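Local coordinates for protein 11R-lipoxygenase (Gersemia fruticosa, PDB 3VF1) that probably catalyses the calcium-dependent insertion of molecular oxygen into polyunsaturated fatty acids at a non-heme iron centre, at residues A[394-399]-A[572-577]; A[274-279]-A[333-338]; A[214-219]-A[621-626]. All blocks are in the same frame, centred on the assembly; numbering follows the deposited sequence.

How the contacts relate
Contact 3 opens first, at residues 214-219 just after helix 208-213. It closes last, at helix 619-632, so its loop of about 400 residues encloses the other two. Contact 2 comes next. It closes a short loop between residues 274-279 and 333-338, tying the loop after strand 271-272 to the middle strand of a small antiparallel sheet. Contact 1 follows in series and joins helix 369-410 to helix 557-579 at the iron, near the centre of the chain. No two loops cross. The contacts do not touch one another: the nearest atoms of contacts 1 and 3 are about 13 Å apart, and those of contacts 1 and 2 about 17 Å.

Contact 1: A[394-399]-A[572-577]; sequences LRCHLM and SCQHAA. With FE2 (Fe (II) ion), chain E.
Two different first torsions bring His397 and His575 to one iron. In His397, CG stands anti to the carbonyl carbon (chi1 -77°), while in His575 it stands anti to the backbone N (chi1 177°). Each ring reaches from its helix to the iron, which lies to one side of the helix pair. His397 NE2 lies 2.2 Å from the iron FE, and His575 NE2 is also 2.2 Å from FE. The two bonds meet at the metal at about 98°, as neighbouring ligands. The ring planes are oblique to each other. Deeper between the helices, Cys396 SG packs on helix 557-579, 3.8 Å from Gln574 CG and 3.9 Å from His575 CA. Gln574 turns its polar end elsewhere, and its OE1 is hydrogen-bonded to Tyr492. A pi-type turn spans 394-398, where Met399 N bonds to Leu394 O (2.9 Å), a wide turn as found beside the iron in other lipoxygenases. His392, Asn579, the C-terminal carboxylate of Ile698 and a water complete the site. His397 NE2 and His575 NE2 are 3.3 Å apart, yet share no hydrogen bond. This short approach is that of two ligands of one metal, which links the two helices.

Contact 2: A[274-279]-A[333-338]; sequences DKLPEN and LGLFYL
Leu276 reaches across to Leu335 with a single methyl group. Leu276 CB is 6.3 Å from Leu335 CD1, and Leu276 CG is 5.3 Å from Leu335 CD2. CG stands anti to the carbonyl carbon (chi1 -67°), which carries the fork toward the strand although CB does not point there. CD1 turns aside from Leu335. Leu276 CD2 makes the contact, at 3.9 Å from Leu335 CD1 and 4.1 Å from Leu335 CD2, so it touches both methyls of that fork. The two leucine side chains cross at about a right angle. Next along the loop, the ring of Pro277 leans on Leu333, with Pro277 CG 4.3 Å from Leu333 CD2, a looser touch. Leu333 and Leu335 are two residues apart on the strand and offer their side chains to the loop from the same face. No hydrogen bond joins the two segments. The contact is plain apolar packing of an irregular loop over a sheet, away from the iron. Asn279 is hydrogen-bonded through O to Gln350 and through ND2 to Gln353. Leu276 also touches Val282 and Leu297, the latter on helix 297-302. Strand 333-338 runs antiparallel between strands 306-310 and 344-350, and Leu335 touches Ile306 and Ile347 on either neighbour. The loop thus lies against one face of the central strand, at Leu333 and Leu335.

Contact 3: A[214-219]-A[621-626]; sequences LGLSHL and QAVTMV
Val623 meets Leu216 and Leu219, and Val626 meets Leu214, largely through methyl groups. No flat group takes part; the contact is made by branched aliphatic side chains. The two branches of Val623 serve different leucines. CG1 is anti to the backbone N (chi1 175°) and faces Leu216, with Val623 CG1 4.2 Å from Leu216 CD1. CG2 points to Leu219, where Val623 CG2 lies 3.8 Å from Leu219 CD1 and 4.1 Å from Leu219 CB. The Leu219 side chain crosses that of Val623 at about a right angle, and Leu216 comes in obliquely. One turn further on, Val626 CG1 takes Leu214 CD1 at 4.0 Å. Val623 is the residue most covered by the other segment. Leu214, Leu216 and Leu219 all point their CB toward the helix. Helix 208-213 ends in a Schellman motif at Gly215, whose phi is positive (76°). A short 3-10 segment, 217-219, follows, and Leu219 N is bonded to Leu216 O at 3.0 Å. All five touching residues are buried, and no hydrogen bond crosses between the segments. Phe211, on helix 208-213, touches Val623 and Thr624 as well. Elsewhere on helix 619-632, Thr624 and Met625 touch Val449 of helix 445-449. Helix 619-632 thus packs on the 214-219 loop and helix 208-213, and also touches helix 445-449.

Contact 1: A[394-399]-A[572-577]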
loop_
_atom_site.group_PDB
_atom_site.type_symbol
_atom_site.label_atom_id
_atom_site.label_comp_id
_atom_site.label_asym_id
_atom_site.label_seq_id
_atom_site.Cartn_x
_atom_site.Cartn_y
_atom_site.Cartn_z
ATOM N N LEU A 394 -0.166 -0.843 9.057
ATOM C CA LEU A 394 1.187 -0.535 9.511
ATOM C C LEU A 394 2.239 -0.795 8.436
ATOM O O LEU A 394 2.944 0.122 8.010
ATOM C CB LEU A 394 1.543 -1.339 10.763
ATOM C CG LEU A 394 2.991 -1.150 11.227
ATOM C CD1 LEU A 394 3.265 0.314 11.550
ATOM C CD2 LEU A 394 3.308 -2.032 12.426
ATOM N N ARG A 395 2.340 -2.044 7.996
ATOM C CA ARG A 395 3.463 -2.470 7.169
ATOM C C ARG A 395 3.399 -1.978 5.721
ATOM O O ARG A 395 4.379 -2.096 4.985
ATOM C CB ARG A 395 3.601 -3.995 7.214
ATOM C CG ARG A 395 4.116 -4.515 8.547
ATOM C CD ARG A 395 4.350 -6.019 8.523
ATOM N NE ARG A 395 5.381 -6.407 7.563
ATOM C CZ ARG A 395 6.691 -6.339 7.790
ATOM N NH1 ARG A 395 7.155 -5.885 8.948
ATOM N NH2 ARG A 395 7.545 -6.721 6.851
ATOM N N CYS A 396 2.259 -1.432 5.310
ATOM C CA CYS A 396 2.148 -0.831 3.982
ATOM C C CYS A 396 1.926 0.676 4.073
ATOM O O CYS A 396 2.779 1.460 3.658
ATOM C CB CYS A 396 1.016 -1.473 3.170
ATOM S SG CYS A 396 1.335 -3.166 2.620
ATOM N N HIS A 397 0.780 1.074 4.613
ATOM C CA HIS A 397 0.415 2.486 4.662
ATOM C C HIS A 397 1.407 3.319 5.478
ATOM O O HIS A 397 2.034 4.236 4.947
ATOM C CB HIS A 397 -1.002 2.657 5.221
ATOM C CG HIS A 397 -2.084 2.331 4.238
ATOM N ND1 HIS A 397 -2.933 3.288 3.724
ATOM C CD2 HIS A 397 -2.452 1.158 3.670
ATOM C CE1 HIS A 397 -3.780 2.718 2.885
ATOM N NE2 HIS A 397 -3.509 1.426 2.834
ATOM N N LEU A 398 1.550 3.001 6.760
ATOM C CA LEU A 398 2.335 3.834 7.667
ATOM C C LEU A 398 3.847 3.721 7.449
ATOM O O LEU A 398 4.563 4.715 7.549
ATOM C CB LEU A 398 1.989 3.506 9.122
ATOM C CG LEU A 398 0.518 3.703 9.503
ATOM C CD1 LEU A 398 0.314 3.482 10.993
ATOM C CD2 LEU A 398 0.024 5.084 9.096
ATOM N N MET A 399 4.332 2.522 7.150
ATOM C CA MET A 399 5.769 2.308 6.980
ATOM C C MET A 399 6.309 2.935 5.694
ATOM O O MET A 399 7.508 3.187 5.579
ATOM C CB MET A 399 6.097 0.812 7.008
ATOM C CG MET A 399 6.130 0.211 8.409
ATOM S SD MET A 399 7.530 0.792 9.393
ATOM C CE MET A 399 8.899 -0.032 8.582
ATOM N N SER A 572 3.332 -0.810 -4.407
ATOM C CA SER A 572 2.557 -1.344 -5.522
ATOM C C SER A 572 2.054 -2.765 -5.259
ATOM O O SER A 572 0.864 -2.970 -5.019
ATOM C CB SER A 572 3.378 -1.303 -6.817
ATOM O OG SER A 572 4.571 -2.061 -6.705
ATOM N N CYS A 573 2.962 -3.734 -5.300
ATOM C CA CYS A 573 2.587 -5.146 -5.243
ATOM C C CYS A 573 2.057 -5.573 -3.874
ATOM O O CYS A 573 0.933 -6.064 -3.766
ATOM C CB CYS A 573 3.780 -6.020 -5.633
ATOM S SG CYS A 573 4.325 -5.790 -7.331
ATOM N N GLN A 574 2.865 -5.392 -2.834
ATOM C CA GLN A 574 2.490 -5.848 -1.502
ATOM C C GLN A 574 1.131 -5.291 -1.099
ATOM O O GLN A 574 0.254 -6.037 -0.668
ATOM C CB GLN A 574 3.542 -5.442 -0.471
ATOM C CG GLN A 574 3.293 -6.009 0.922
ATOM C CD GLN A 574 3.375 -7.526 0.971
ATOM O OE1 GLN A 574 3.642 -8.180 -0.037
ATOM N NE2 GLN A 574 3.144 -8.092 2.148
ATOM N N HIS A 575 0.955 -3.981 -1.240
ATOM C CA HIS A 575 -0.312 -3.357 -0.880
ATOM C C HIS A 575 -1.459 -3.974 -1.668
ATOM O O HIS A 575 -2.527 -4.232 -1.121
ATOM C CB HIS A 575 -0.276 -1.850 -1.123
ATOM C CG HIS A 575 -1.576 -1.170 -0.828
ATOM N ND1 HIS A 575 -2.441 -0.755 -1.818
ATOM C CD2 HIS A 575 -2.169 -0.851 0.348
ATOM C CE1 HIS A 575 -3.504 -0.200 -1.265
ATOM N NE2 HIS A 575 -3.365 -0.245 0.048
ATOM N N ALA A 576 -1.234 -4.211 -2.955
ATOM C CA ALA A 576 -2.265 -4.780 -3.812
ATOM C C ALA A 576 -2.666 -6.169 -3.333
ATOM O O ALA A 576 -3.848 -6.514 -3.314
ATOM C CB ALA A 576 -1.782 -4.844 -5.256
ATOM N N ALA A 577 -1.675 -6.962 -2.942
ATOM C CA ALA A 577 -1.907 -8.349 -2.555
ATOM C C ALA A 577 -2.735 -8.453 -1.278
ATOM O O ALA A 577 -3.577 -9.340 -1.147
ATOM C CB ALA A 577 -0.580 -9.075 -2.384
HETATM FE FE FE2 E . -4.803 0.228 1.591
HETATM O O HOH W 1 -7.132 0.424 1.800
#

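Contact 2: A[274-279]-A[333-338]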
loop_
_atom_site.group_PDB
_atom_site.type_symbol
_atom_site.label_atom_id
_atom_site.label_comp_id
_atom_site.label_asym_id
_atom_site.label_seq_id
_atom_site.Cartn_x
_atom_site.Cartn_y
_atom_site.Cartn_z
ATOM N N ASP A 274 10.224 -26.656 12.991
ATOM C CA ASP A 274 11.115 -27.793 13.193
ATOM C C ASP A 274 10.999 -28.347 14.610
ATOM O O ASP A 274 11.432 -29.465 14.884
ATOM C CB ASP A 274 12.558 -27.387 12.899
ATOM C CG ASP A 274 12.799 -27.118 11.425
ATOM O OD1 ASP A 274 12.303 -27.907 10.591
ATOM O OD2 ASP A 274 13.478 -26.118 11.101
ATOM N N LYS A 275 10.416 -27.557 15.506
ATOM C CA LYS A 275 10.163 -28.006 16.869
ATOM C C LYS A 275 9.036 -27.198 17.496
ATOM O O LYS A 275 9.041 -25.968 17.448
ATOM C CB LYS A 275 11.422 -27.876 17.727
ATOM C CG LYS A 275 11.251 -28.452 19.123
ATOM C CD LYS A 275 12.364 -28.029 20.059
ATOM C CE LYS A 275 12.160 -28.620 21.445
ATOM N NZ LYS A 275 13.096 -28.038 22.444
ATOM N N LEU A 276 8.078 -27.900 18.093
ATOM C CA LEU A 276 6.934 -27.256 18.725
ATOM C C LEU A 276 7.363 -26.346 19.867
ATOM O O LEU A 276 8.288 -26.671 20.608
ATOM C CB LEU A 276 5.972 -28.309 19.275
ATOM C CG LEU A 276 5.259 -29.184 18.251
ATOM C CD1 LEU A 276 4.497 -30.290 18.962
ATOM C CD2 LEU A 276 4.323 -28.345 17.394
ATOM N N PRO A 277 6.690 -25.195 20.012
ATOM C CA PRO A 277 6.875 -24.389 21.222
ATOM C C PRO A 277 6.490 -25.201 22.453
ATOM O O PRO A 277 5.551 -25.993 22.386
ATOM C CB PRO A 277 5.901 -23.225 21.025
ATOM C CG PRO A 277 5.688 -23.143 19.553
ATOM C CD PRO A 277 5.791 -24.547 19.041
ATOM N N GLU A 278 7.203 -25.009 23.557
ATOM C CA GLU A 278 6.933 -25.764 24.776
ATOM C C GLU A 278 5.497 -25.564 25.263
ATOM O O GLU A 278 4.937 -26.429 25.935
ATOM C CB GLU A 278 7.917 -25.370 25.876
ATOM C CG GLU A 278 7.834 -23.910 26.299
ATOM C CD GLU A 278 8.918 -23.534 27.292
ATOM O OE1 GLU A 278 8.939 -22.368 27.740
ATOM O OE2 GLU A 278 9.751 -24.407 27.623
ATOM N N ASN A 279 4.904 -24.426 24.914
ATOM C CA ASN A 279 3.545 -24.108 25.339
ATOM C C ASN A 279 2.481 -24.571 24.342
ATOM O O ASN A 279 1.329 -24.143 24.411
ATOM C CB ASN A 279 3.403 -22.603 25.579
ATOM C CG ASN A 279 3.740 -21.780 24.351
ATOM O OD1 ASN A 279 4.726 -22.047 23.665
ATOM N ND2 ASN A 279 2.918 -20.778 24.063
ATOM N N LEU A 333 -2.616 -20.697 18.431
ATOM C CA LEU A 333 -1.564 -21.297 17.627
ATOM C C LEU A 333 -2.205 -22.335 16.720
ATOM O O LEU A 333 -3.025 -23.136 17.163
ATOM C CB LEU A 333 -0.505 -21.969 18.502
ATOM C CG LEU A 333 0.253 -21.080 19.487
ATOM C CD1 LEU A 333 -0.476 -21.015 20.818
ATOM C CD2 LEU A 333 1.675 -21.583 19.669
ATOM N N GLY A 334 -1.836 -22.313 15.446
ATOM C CA GLY A 334 -2.349 -23.276 14.495
ATOM C C GLY A 334 -1.221 -24.104 13.922
ATOM O O GLY A 334 -0.152 -23.582 13.620
ATOM N N LEU A 335 -1.454 -25.403 13.777
ATOM C CA LEU A 335 -0.456 -26.292 13.203
ATOM C C LEU A 335 -0.985 -26.854 11.893
ATOM O O LEU A 335 -2.142 -27.258 11.806
ATOM C CB LEU A 335 -0.123 -27.425 14.172
ATOM C CG LEU A 335 1.217 -28.123 13.934
ATOM C CD1 LEU A 335 2.373 -27.175 14.224
ATOM C CD2 LEU A 335 1.325 -29.378 14.781
ATOM N N PHE A 336 -0.134 -26.869 10.873
ATOM C CA PHE A 336 -0.540 -27.311 9.547
ATOM C C PHE A 336 0.374 -28.415 9.032
ATOM O O PHE A 336 1.517 -28.544 9.465
ATOM C CB PHE A 336 -0.536 -26.135 8.571
ATOM C CG PHE A 336 -1.470 -25.022 8.957
ATOM C CD1 PHE A 336 -1.161 -24.175 10.007
ATOM C CD2 PHE A 336 -2.652 -24.818 8.267
ATOM C CE1 PHE A 336 -2.016 -23.149 10.365
ATOM C CE2 PHE A 336 -3.510 -23.792 8.620
ATOM C CZ PHE A 336 -3.189 -22.957 9.672
ATOM N N TYR A 337 -0.149 -29.209 8.105
ATOM C CA TYR A 337 0.592 -30.316 7.520
ATOM C C TYR A 337 0.660 -30.150 6.009
ATOM O O TYR A 337 -0.335 -29.816 5.373
ATOM C CB TYR A 337 -0.094 -31.638 7.864
ATOM C CG TYR A 337 0.646 -32.870 7.394
ATOM C CD1 TYR A 337 1.837 -33.256 7.990
ATOM C CD2 TYR A 337 0.141 -33.660 6.371
ATOM C CE1 TYR A 337 2.511 -34.384 7.574
ATOM C CE2 TYR A 337 0.810 -34.795 5.948
ATOM C CZ TYR A 337 1.994 -35.150 6.554
ATOM O OH TYR A 337 2.668 -36.277 6.145
ATOM N N LEU A 338 1.838 -30.379 5.440
ATOM C CA LEU A 338 2.012 -30.314 3.994
ATOM C C LEU A 338 1.703 -31.671 3.375
ATOM O O LEU A 338 2.512 -32.592 3.440
ATOM C CB LEU A 338 3.438 -29.889 3.643
ATOM C CG LEU A 338 3.779 -29.859 2.152
ATOM C CD1 LEU A 338 2.933 -28.830 1.418
ATOM C CD2 LEU A 338 5.259 -29.579 1.954
#

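Contact 3: A[214-219]-A[621-626]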
loop_
_atom_site.group_PDB
_atom_site.type_symbol
_atom_site.label_atom_id
_atom_site.label_comp_id
_atom_site.label_asym_id
_atom_site.label_seq_id
_atom_site.Cartn_x
_atom_site.Cartn_y
_atom_site.Cartn_z
ATOM N N LEU A 214 -25.497 -0.134 -0.579
ATOM C CA LEU A 214 -25.346 -1.563 -0.833
ATOM C C LEU A 214 -26.698 -2.271 -0.859
ATOM O O LEU A 214 -26.771 -3.475 -1.103
ATOM C CB LEU A 214 -24.454 -2.198 0.236
ATOM C CG LEU A 214 -23.048 -1.614 0.369
ATOM C CD1 LEU A 214 -22.294 -2.304 1.494
ATOM C CD2 LEU A 214 -22.286 -1.731 -0.944
ATOM N N GLY A 215 -27.767 -1.523 -0.600
ATOM C CA GLY A 215 -29.106 -2.084 -0.592
ATOM C C GLY A 215 -29.379 -2.892 0.662
ATOM O O GLY A 215 -30.136 -3.864 0.631
ATOM N N LEU A 216 -28.768 -2.483 1.771
ATOM C CA LEU A 216 -28.870 -3.223 3.025
ATOM C C LEU A 216 -29.263 -2.327 4.198
ATOM O O LEU A 216 -28.995 -2.656 5.354
ATOM C CB LEU A 216 -27.536 -3.905 3.333
ATOM C CG LEU A 216 -27.067 -4.949 2.318
ATOM C CD1 LEU A 216 -25.639 -5.383 2.613
ATOM C CD2 LEU A 216 -28.001 -6.144 2.322
ATOM N N SER A 217 -29.902 -1.198 3.905
ATOM C CA SER A 217 -30.257 -0.236 4.944
ATOM C C SER A 217 -31.272 -0.812 5.928
ATOM O O SER A 217 -31.420 -0.311 7.043
ATOM C CB SER A 217 -30.800 1.054 4.323
ATOM O OG SER A 217 -32.037 0.833 3.669
ATOM N N HIS A 218 -31.967 -1.866 5.516
ATOM C CA HIS A 218 -32.947 -2.509 6.384
ATOM C C HIS A 218 -32.272 -3.258 7.531
ATOM O O HIS A 218 -32.940 -3.702 8.465
ATOM C CB HIS A 218 -33.840 -3.464 5.586
ATOM C CG HIS A 218 -33.091 -4.555 4.885
ATOM N ND1 HIS A 218 -32.588 -4.410 3.610
ATOM C CD2 HIS A 218 -32.769 -5.810 5.278
ATOM C CE1 HIS A 218 -31.981 -5.527 3.251
ATOM N NE2 HIS A 218 -32.077 -6.392 4.243
ATOM N N LEU A 219 -30.951 -3.392 7.460
ATOM C CA LEU A 219 -30.190 -4.068 8.505
ATOM C C LEU A 219 -29.452 -3.083 9.408
ATOM O O LEU A 219 -28.702 -3.492 10.296
ATOM C CB LEU A 219 -29.182 -5.039 7.884
ATOM C CG LEU A 219 -29.765 -6.194 7.069
ATOM C CD1 LEU A 219 -28.650 -7.070 6.527
ATOM C CD2 LEU A 219 -30.731 -7.010 7.911
ATOM N N GLN A 621 -23.077 -5.349 12.363
ATOM C CA GLN A 621 -21.620 -5.433 12.363
ATOM C C GLN A 621 -21.102 -6.006 11.049
ATOM O O GLN A 621 -20.099 -5.535 10.509
ATOM C CB GLN A 621 -21.135 -6.300 13.528
ATOM C CG GLN A 621 -21.348 -5.682 14.901
ATOM C CD GLN A 621 -21.092 -6.668 16.025
ATOM O OE1 GLN A 621 -21.180 -7.880 15.831
ATOM N NE2 GLN A 621 -20.767 -6.151 17.206
ATOM N N ALA A 622 -21.792 -7.021 10.537
ATOM C CA ALA A 622 -21.369 -7.692 9.314
ATOM C C ALA A 622 -21.493 -6.766 8.107
ATOM O O ALA A 622 -20.630 -6.759 7.231
ATOM C CB ALA A 622 -22.178 -8.957 9.099
ATOM N N VAL A 623 -22.566 -5.984 8.062
ATOM C CA VAL A 623 -22.762 -5.029 6.976
ATOM C C VAL A 623 -21.687 -3.947 7.031
ATOM O O VAL A 623 -21.183 -3.506 5.998
ATOM C CB VAL A 623 -24.147 -4.359 7.043
ATOM C CG1 VAL A 623 -24.272 -3.287 5.969
ATOM C CG2 VAL A 623 -25.250 -5.393 6.889
ATOM N N THR A 624 -21.343 -3.522 8.243
ATOM C CA THR A 624 -20.319 -2.502 8.427
ATOM C C THR A 624 -19.006 -2.943 7.794
ATOM O O THR A 624 -18.320 -2.148 7.154
ATOM C CB THR A 624 -20.083 -2.193 9.918
ATOM O OG1 THR A 624 -21.228 -1.522 10.459
ATOM C CG2 THR A 624 -18.853 -1.308 10.098
ATOM N N MET A 625 -18.660 -4.215 7.968
ATOM C CA MET A 625 -17.412 -4.738 7.429
ATOM C C MET A 625 -17.434 -4.748 5.904
ATOM O O MET A 625 -16.447 -4.392 5.264
ATOM C CB MET A 625 -17.144 -6.150 7.952
ATOM C CG MET A 625 -15.809 -6.721 7.497
ATOM S SD MET A 625 -14.429 -5.629 7.902
ATOM C CE MET A 625 -13.041 -6.570 7.271
ATOM N N VAL A 626 -18.558 -5.155 5.328
ATOM C CA VAL A 626 -18.693 -5.213 3.876
ATOM C C VAL A 626 -18.628 -3.817 3.268
ATOM O O VAL A 626 -18.055 -3.624 2.197
ATOM C CB VAL A 626 -20.015 -5.887 3.455
ATOM C CG1 VAL A 626 -20.261 -5.702 1.962
ATOM C CG2 VAL A 626 -19.993 -7.363 3.816
#